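Local coordinates for protein polysaccharide deacetylase (Streptococcus pyogenes, PDB 6DQ3) that removes N-linked acetyl groups from the cell wall linkage unit of streptococcal rhamnopolysaccharides and is a zinc metalloenzyme of carbohydrate esterase family 4, at residues P10-H15 against N211-L216; A16-S21 against N29-P34; L36-L41 against Y88-K93. One frame throughout, in Å; residues are numbered along the deposited sequence.

Contact 1 joins strands 8-14 and 210-214, early and late in the chain, in the curled sheet. The chain leaving the first strand enters the loop of contact 2, where H18 binds a zinc ion, and then helix 34-46, which packs on helix 81-93 in contact 3. All the residues of contacts 2 and 3 thus fall between the two segments of contact 1. The centre of contact 1 lies about 15 Å from those of the other two, which are about 13 Å apart. Direct touches join all three: I215 packs on V32, Y14 OH is probably hydrogen-bonded to Q40 OE1, and I17 meets F37. A zinc site is thereby set between sheet and outer helix.

Contact 1. Residues P10-H15 against N211-L216; sequences PILMYH and NRIRIL. With ACT (acetate ion), chain C.
L12 and M13 pair in parallel with I213 and R214, through a ladder that starts at I213 N to I11 O (2.8 Å), continues at M13 N to I213 O (2.8 Å) and ends at I215 N to M13 O (3.1 Å). On one face of the sheet, L12 and I213 lie side by side, and beyond them I215 sets CG1 almost over the centre of the Y14 ring, 3.6 Å from its centroid, a CH-pi contact. On the other face M13 lies beside R214. With CG anti to the backbone N (chi1 175°), its chain reaches out between two arginines, where SD sits over one face of the R212 guanidinium, 3.3 Å from NH2. The bend at chi3 (57°) then lays CE over the middle of the R214 guanidinium, 3.7 Å from CZ. The R212 nitrogens are bonded to T195 O, T75 OG1 and, by salt bridge, D77, fixing the group's rotation. Past the strand, H15 NE2 donates a nearly straight bond of 2.7 Å to O of the acetate, also hydrogen-bonded by S174 N. The pairing joins the 71-77 side of the sheet to its 192-198 side, consistent with the distorted beta/alpha barrel of polysaccharide deacetylases.

Contact 2. Residues A16-S21 against N29-P34; sequences AIHVMS and NLIVNP. With ZN (zinc ion), chain F.
The H18 imidazole meets I31 in two ways: methyl CG2 stands over the centre of one face, 4.0 Å from the ring centroid and 5° off its normal, while CD1 comes to 3.6 Å from NE2. At the ring's edge NE2 binds zinc at 2.1 Å and ND1 is hydrogen-bonded to D82, so the two nitrogens pin the ring's rotation, and E24 is a further protein ligand of the same metal. The CB of H18 is directed away from N29-P34; with CG between the backbone N and the carbonyl carbon (chi1 56°), the ring folds back over I31. A second flat group, the N29 amide, is used at both ends. Its OD1 accepts from I31 N at 3.1 Å, from above the amide plane, closing an Asx turn, while ND2 makes a weak bond to M20 SD (3.7 Å).

Between these groups the backbones form a single bridge. V32 N donates to A16 O at 3.0 Å, and V32 O is met by a weak bond from H18 N together with a CA-H...O contact from I17. A16 CB rests on I31 CG1 at 3.7 Å, and P34 CD presses against H18 C at 3.5 Å. The H18/E24 zinc site lies near the protein surface and is distinct from the one bound by D78, H133 and H137. The loop spans the gap from strand 8-14 to helix 34-46, with N33 as the N-cap, its OD1 accepting from D35 N, and helix 81-93 borders it, V86 touching both I17 and P34.

Contact 3. Residues L36-L41 against Y88-K93; sequences LFDQQL and YPILKK
I90 fills the space between F37, D38 and L41 where two outer helices of the distorted beta/alpha barrel run nearly alongside each other. Helices 36-41 and 88-93 point much the same way, 25° apart, with axes 10.0 Å from each other. That separation is bridged by F37, L41, I90 and L91, and the contact grades from an apolar, tightly filled inner side to a charged outer one.

On the inner side, I90 CG2 is anti to the backbone N, which aims it at the neighbouring helix. There it touches F37 CD2 at 3.8 Å and the CA of D38 at the same distance, and L41 CD1 closes on it as well. L91 works one step deeper: its CD2 meets L41 CD1 at 3.8 Å and lies at the edge of the F37 ring, 4.0 Å from CZ and near the ring plane. F37 takes this one leucine at its rim while I90 approaches obliquely, and CG of L41, from its own helix, sits over one of its faces, offset toward the rim. Further in, L41 and L91 both lean on L74 of strand 71-77, and F37 packs edge-to-face with Y14, so this layer lies between the helices and the sheet.

Toward solvent the packing gives way to a polar clasp. K93 is exposed and reaches across with its chain fully extended beyond CG, while D38, partly exposed, swings its carboxylate toward helix 88-93. The two side chains cross at about a right angle. The oxygens of D38 divide their work, since OD1 is hydrogen-bonded to Y94 OH, just past the second helix. The other, OD2, receives K93 NZ on its syn lone pair, in a salt bridge of 2.8 Å.

Contact 1. Residues P10-H15 against N211-L216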
# COMPACT_ATOMS: atom_id res chain seq x y z
N PRO A 10 10.64 3.77 5.32
CA PRO A 10 10.45 3.51 3.89
C PRO A 10 9.12 2.81 3.64
O PRO A 10 8.82 1.78 4.25
CB PRO A 10 11.64 2.62 3.51
CG PRO A 10 12.01 1.93 4.80
CD PRO A 10 11.70 2.92 5.91
N ILE A 11 8.31 3.40 2.78
CA ILE A 11 7.01 2.86 2.41
C ILE A 11 7.11 2.48 0.94
O ILE A 11 7.04 3.34 0.06
CB ILE A 11 5.88 3.87 2.64
CG1 ILE A 11 5.83 4.34 4.09
CG2 ILE A 11 4.54 3.25 2.24
CD1 ILE A 11 4.88 5.50 4.30
N LEU A 12 7.27 1.19 0.67
CA LEU A 12 7.46 0.73 -0.70
C LEU A 12 6.11 0.64 -1.41
O LEU A 12 5.12 0.16 -0.84
CB LEU A 12 8.15 -0.64 -0.71
CG LEU A 12 9.49 -0.71 0.02
CD1 LEU A 12 10.14 -2.07 -0.21
CD2 LEU A 12 10.42 0.42 -0.40
N MET A 13 6.08 1.13 -2.64
CA MET A 13 4.88 1.11 -3.46
C MET A 13 5.07 0.13 -4.61
O MET A 13 5.80 0.42 -5.56
CB MET A 13 4.55 2.51 -3.99
CG MET A 13 3.37 2.51 -4.96
SD MET A 13 2.89 4.14 -5.53
CE MET A 13 4.42 4.72 -6.25
N TYR A 14 4.41 -1.01 -4.50
CA TYR A 14 4.32 -2.02 -5.55
C TYR A 14 2.98 -1.90 -6.27
O TYR A 14 2.01 -1.37 -5.73
CB TYR A 14 4.43 -3.44 -4.96
CG TYR A 14 5.78 -3.85 -4.45
CD1 TYR A 14 6.14 -3.63 -3.13
CD2 TYR A 14 6.70 -4.49 -5.27
CE1 TYR A 14 7.37 -4.01 -2.65
CE2 TYR A 14 7.93 -4.87 -4.80
CZ TYR A 14 8.27 -4.63 -3.49
OH TYR A 14 9.50 -5.02 -3.02
N HIS A 15 2.93 -2.42 -7.49
CA HIS A 15 1.67 -2.57 -8.21
C HIS A 15 1.61 -4.00 -8.73
O HIS A 15 1.30 -4.92 -7.97
CB HIS A 15 1.54 -1.52 -9.31
CG HIS A 15 1.05 -0.20 -8.81
ND1 HIS A 15 1.86 0.70 -8.14
CD2 HIS A 15 -0.18 0.38 -8.85
CE1 HIS A 15 1.16 1.77 -7.81
NE2 HIS A 15 -0.08 1.60 -8.24
N ASN A 211 5.15 10.18 1.81
CA ASN A 211 5.93 9.77 0.65
C ASN A 211 5.93 8.25 0.51
O ASN A 211 5.78 7.52 1.49
CB ASN A 211 7.40 10.22 0.77
CG ASN A 211 7.57 11.73 0.78
OD1 ASN A 211 6.68 12.49 0.42
ND2 ASN A 211 8.76 12.16 1.19
N ARG A 212 6.15 7.78 -0.72
CA ARG A 212 6.38 6.36 -0.96
C ARG A 212 7.55 6.19 -1.92
O ARG A 212 7.92 7.11 -2.65
CB ARG A 212 5.13 5.67 -1.52
CG ARG A 212 4.01 5.55 -0.49
CD ARG A 212 3.00 4.48 -0.88
NE ARG A 212 2.09 4.93 -1.93
CZ ARG A 212 1.14 4.17 -2.48
NH1 ARG A 212 0.99 2.91 -2.08
NH2 ARG A 212 0.36 4.67 -3.42
N ILE A 213 8.14 5.00 -1.88
CA ILE A 213 9.26 4.64 -2.75
C ILE A 213 8.70 3.75 -3.85
O ILE A 213 8.23 2.64 -3.57
CB ILE A 213 10.38 3.93 -1.97
CG1 ILE A 213 11.01 4.88 -0.95
CG2 ILE A 213 11.42 3.36 -2.93
CD1 ILE A 213 11.80 4.17 0.14
N ARG A 214 8.74 4.22 -5.09
CA ARG A 214 8.23 3.44 -6.20
C ARG A 214 9.20 2.31 -6.52
O ARG A 214 10.41 2.54 -6.67
CB ARG A 214 8.01 4.32 -7.44
CG ARG A 214 7.40 3.56 -8.62
CD ARG A 214 7.28 4.42 -9.87
NE ARG A 214 6.34 5.53 -9.72
CZ ARG A 214 5.02 5.43 -9.79
NH1 ARG A 214 4.46 4.24 -10.01
NH2 ARG A 214 4.26 6.50 -9.65
N ILE A 215 8.68 1.09 -6.63
CA ILE A 215 9.49 -0.06 -6.98
C ILE A 215 9.61 -0.12 -8.50
O ILE A 215 8.60 -0.28 -9.20
CB ILE A 215 8.89 -1.36 -6.42
CG1 ILE A 215 8.78 -1.28 -4.90
CG2 ILE A 215 9.73 -2.55 -6.85
CD1 ILE A 215 10.09 -1.08 -4.18
N LEU A 216 10.81 0.03 -9.00
CA LEU A 216 11.06 -0.07 -10.43
C LEU A 216 11.36 -1.51 -10.80
O LEU A 216 11.89 -2.27 -9.98
CB LEU A 216 12.23 0.83 -10.82
CG LEU A 216 12.06 2.31 -10.48
CD1 LEU A 216 13.37 3.06 -10.66
CD2 LEU A 216 10.97 2.92 -11.34
C ACT C . -2.47 4.38 -7.57
O ACT C . -2.27 3.15 -7.69
OXT ACT C . -3.51 4.99 -7.91
CH3 ACT C . -1.41 5.14 -6.97
O HOH W 1 8.44 6.12 1.82

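Contact 2. Residues A16-S21 against N29-P34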
# COMPACT_ATOMS: atom_id res chain seq x y z
N ALA A 16 1.97 -4.20 -9.99
CA ALA A 16 1.87 -5.52 -10.60
C ALA A 16 3.10 -6.37 -10.29
O ALA A 16 4.24 -5.91 -10.41
CB ALA A 16 1.71 -5.40 -12.11
N ILE A 17 2.86 -7.63 -9.93
CA ILE A 17 3.93 -8.62 -9.78
C ILE A 17 3.43 -9.90 -10.44
O ILE A 17 2.59 -10.61 -9.87
CB ILE A 17 4.32 -8.88 -8.32
CG1 ILE A 17 4.72 -7.55 -7.66
CG2 ILE A 17 5.47 -9.87 -8.26
CD1 ILE A 17 5.17 -7.68 -6.22
N HIS A 18 3.94 -10.20 -11.63
CA HIS A 18 3.59 -11.46 -12.28
C HIS A 18 4.49 -11.65 -13.49
O HIS A 18 5.19 -10.73 -13.92
CB HIS A 18 2.10 -11.51 -12.67
CG HIS A 18 1.64 -10.38 -13.55
ND1 HIS A 18 1.02 -9.26 -13.05
CD2 HIS A 18 1.66 -10.23 -14.89
CE1 HIS A 18 0.71 -8.45 -14.04
NE2 HIS A 18 1.08 -9.02 -15.17
N VAL A 19 4.49 -12.88 -14.01
CA VAL A 19 5.20 -13.16 -15.24
C VAL A 19 4.50 -12.43 -16.39
O VAL A 19 3.27 -12.46 -16.50
CB VAL A 19 5.25 -14.68 -15.50
CG1 VAL A 19 5.83 -14.93 -16.88
CG2 VAL A 19 6.07 -15.37 -14.43
N MET A 20 5.29 -11.79 -17.24
CA MET A 20 4.72 -10.96 -18.29
C MET A 20 4.10 -11.80 -19.40
O MET A 20 4.54 -12.91 -19.70
CB MET A 20 5.80 -10.04 -18.89
CG MET A 20 6.12 -8.81 -18.06
SD MET A 20 7.28 -7.73 -18.93
CE MET A 20 8.85 -8.49 -18.52
N SER A 21 3.05 -11.25 -20.01
CA SER A 21 2.47 -11.83 -21.21
C SER A 21 3.33 -11.49 -22.42
O SER A 21 4.11 -10.54 -22.38
CB SER A 21 1.06 -11.29 -21.43
OG SER A 21 1.10 -9.90 -21.69
N ASN A 29 7.44 -1.42 -19.25
CA ASN A 29 6.33 -1.23 -18.33
C ASN A 29 6.89 -1.27 -16.92
O ASN A 29 8.09 -1.12 -16.71
CB ASN A 29 5.25 -2.29 -18.60
CG ASN A 29 5.77 -3.70 -18.44
OD1 ASN A 29 6.45 -4.02 -17.46
ND2 ASN A 29 5.48 -4.56 -19.42
N LEU A 30 6.01 -1.48 -15.93
CA LEU A 30 6.39 -1.40 -14.53
C LEU A 30 6.06 -2.67 -13.76
O LEU A 30 5.95 -2.63 -12.53
CB LEU A 30 5.71 -0.19 -13.88
CG LEU A 30 5.97 1.15 -14.56
CD1 LEU A 30 4.99 2.21 -14.09
CD2 LEU A 30 7.40 1.61 -14.32
N ILE A 31 5.90 -3.79 -14.45
CA ILE A 31 5.61 -5.05 -13.77
C ILE A 31 6.90 -5.62 -13.20
O ILE A 31 7.91 -5.73 -13.91
CB ILE A 31 4.94 -6.05 -14.73
CG1 ILE A 31 3.65 -5.48 -15.30
CG2 ILE A 31 4.66 -7.36 -13.99
CD1 ILE A 31 3.08 -6.29 -16.46
N VAL A 32 6.86 -6.00 -11.93
CA VAL A 32 8.00 -6.62 -11.28
C VAL A 32 7.94 -8.13 -11.47
O VAL A 32 6.89 -8.74 -11.26
CB VAL A 32 8.04 -6.27 -9.78
CG1 VAL A 32 9.17 -7.04 -9.10
CG2 VAL A 32 8.21 -4.77 -9.60
N ASN A 33 9.06 -8.72 -11.86
CA ASN A 33 9.15 -10.17 -12.00
C ASN A 33 9.01 -10.83 -10.64
O ASN A 33 9.64 -10.37 -9.67
CB ASN A 33 10.48 -10.54 -12.65
CG ASN A 33 10.60 -12.02 -12.92
OD1 ASN A 33 10.65 -12.83 -11.99
ND2 ASN A 33 10.67 -12.39 -14.19
N PRO A 34 8.20 -11.88 -10.50
CA PRO A 34 8.11 -12.57 -9.20
C PRO A 34 9.47 -12.96 -8.63
O PRO A 34 9.69 -12.80 -7.43
CB PRO A 34 7.24 -13.80 -9.52
CG PRO A 34 6.42 -13.38 -10.72
CD PRO A 34 7.32 -12.47 -11.52
ZN ZN F . 0.08 -8.43 -16.96

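Contact 3. Residues L36-L41 against Y88-K93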
# COMPACT_ATOMS: atom_id res chain seq x y z
N LEU A 36 12.29 -11.50 -8.89
CA LEU A 36 12.92 -10.32 -8.31
C LEU A 36 12.26 -9.92 -7.00
O LEU A 36 12.94 -9.54 -6.04
CB LEU A 36 12.89 -9.16 -9.31
CG LEU A 36 13.40 -7.81 -8.80
CD1 LEU A 36 14.85 -7.92 -8.37
CD2 LEU A 36 13.23 -6.72 -9.85
N PHE A 37 10.93 -9.98 -6.94
CA PHE A 37 10.23 -9.71 -5.69
C PHE A 37 10.72 -10.66 -4.60
O PHE A 37 11.03 -10.23 -3.48
CB PHE A 37 8.72 -9.83 -5.90
CG PHE A 37 7.91 -9.52 -4.67
CD1 PHE A 37 8.05 -8.31 -4.02
CD2 PHE A 37 7.01 -10.45 -4.18
CE1 PHE A 37 7.29 -8.04 -2.89
CE2 PHE A 37 6.26 -10.18 -3.06
CZ PHE A 37 6.40 -8.97 -2.42
N ASP A 38 10.83 -11.95 -4.92
CA ASP A 38 11.39 -12.91 -3.97
C ASP A 38 12.76 -12.46 -3.48
O ASP A 38 13.02 -12.45 -2.28
CB ASP A 38 11.46 -14.30 -4.64
CG ASP A 38 11.87 -15.39 -3.67
OD1 ASP A 38 13.03 -15.37 -3.21
OD2 ASP A 38 11.02 -16.26 -3.36
N GLN A 39 13.62 -12.04 -4.41
CA GLN A 39 14.98 -11.65 -4.04
C GLN A 39 15.00 -10.36 -3.23
O GLN A 39 15.87 -10.18 -2.37
CB GLN A 39 15.85 -11.51 -5.29
CG GLN A 39 16.15 -12.83 -5.98
CD GLN A 39 16.63 -12.66 -7.41
OE1 GLN A 39 17.03 -11.57 -7.82
NE2 GLN A 39 16.59 -13.74 -8.17
N GLN A 40 14.07 -9.44 -3.49
CA GLN A 40 13.99 -8.23 -2.69
C GLN A 40 13.58 -8.55 -1.25
O GLN A 40 14.19 -8.06 -0.30
CB GLN A 40 12.99 -7.25 -3.31
CG GLN A 40 13.46 -6.64 -4.62
CD GLN A 40 12.34 -5.91 -5.34
OE1 GLN A 40 11.17 -6.06 -4.99
NE2 GLN A 40 12.70 -5.13 -6.35
N LEU A 41 12.56 -9.40 -1.08
CA LEU A 41 12.14 -9.75 0.27
C LEU A 41 13.23 -10.54 0.99
O LEU A 41 13.47 -10.32 2.19
CB LEU A 41 10.86 -10.56 0.23
CG LEU A 41 9.55 -9.84 -0.06
CD1 LEU A 41 8.40 -10.84 0.08
CD2 LEU A 41 9.35 -8.66 0.87
N TYR A 88 1.31 -12.81 -2.49
CA TYR A 88 0.98 -13.33 -1.17
C TYR A 88 1.76 -14.59 -0.81
O TYR A 88 2.28 -14.68 0.32
CB TYR A 88 -0.54 -13.55 -1.11
CG TYR A 88 -1.06 -14.21 0.14
CD1 TYR A 88 -0.83 -13.65 1.39
CD2 TYR A 88 -1.79 -15.39 0.07
CE1 TYR A 88 -1.30 -14.26 2.53
CE2 TYR A 88 -2.26 -16.00 1.20
CZ TYR A 88 -2.02 -15.43 2.43
OH TYR A 88 -2.50 -16.03 3.57
N PRO A 89 1.87 -15.61 -1.67
CA PRO A 89 2.71 -16.76 -1.31
C PRO A 89 4.15 -16.38 -1.00
O PRO A 89 4.76 -16.93 -0.08
CB PRO A 89 2.63 -17.67 -2.55
CG PRO A 89 1.36 -17.28 -3.22
CD PRO A 89 1.15 -15.80 -2.94
N ILE A 90 4.71 -15.46 -1.77
CA ILE A 90 6.09 -15.04 -1.54
C ILE A 90 6.20 -14.27 -0.23
O ILE A 90 7.18 -14.42 0.51
CB ILE A 90 6.59 -14.22 -2.74
CG1 ILE A 90 6.57 -15.09 -4.00
CG2 ILE A 90 7.99 -13.69 -2.47
CD1 ILE A 90 6.83 -14.36 -5.31
N LEU A 91 5.20 -13.45 0.10
CA LEU A 91 5.22 -12.77 1.39
C LEU A 91 5.17 -13.76 2.54
O LEU A 91 5.92 -13.63 3.52
CB LEU A 91 4.05 -11.78 1.48
CG LEU A 91 4.19 -10.55 0.58
CD1 LEU A 91 2.82 -10.00 0.21
CD2 LEU A 91 5.05 -9.48 1.26
N LYS A 92 4.31 -14.78 2.44
CA LYS A 92 4.24 -15.81 3.48
C LYS A 92 5.57 -16.55 3.60
O LYS A 92 6.00 -16.88 4.71
CB LYS A 92 3.12 -16.79 3.17
CG LYS A 92 1.72 -16.27 3.42
CD LYS A 92 0.69 -17.40 3.43
CE LYS A 92 0.54 -18.03 2.05
NZ LYS A 92 -0.51 -19.08 2.03
N LYS A 93 6.21 -16.85 2.47
CA LYS A 93 7.49 -17.54 2.48
C LYS A 93 8.49 -16.84 3.39
O LYS A 93 9.24 -17.49 4.12
CB LYS A 93 8.03 -17.62 1.05
CG LYS A 93 9.47 -18.08 0.91
CD LYS A 93 9.86 -18.22 -0.56
CE LYS A 93 11.30 -18.68 -0.73
NZ LYS A 93 11.71 -18.75 -2.16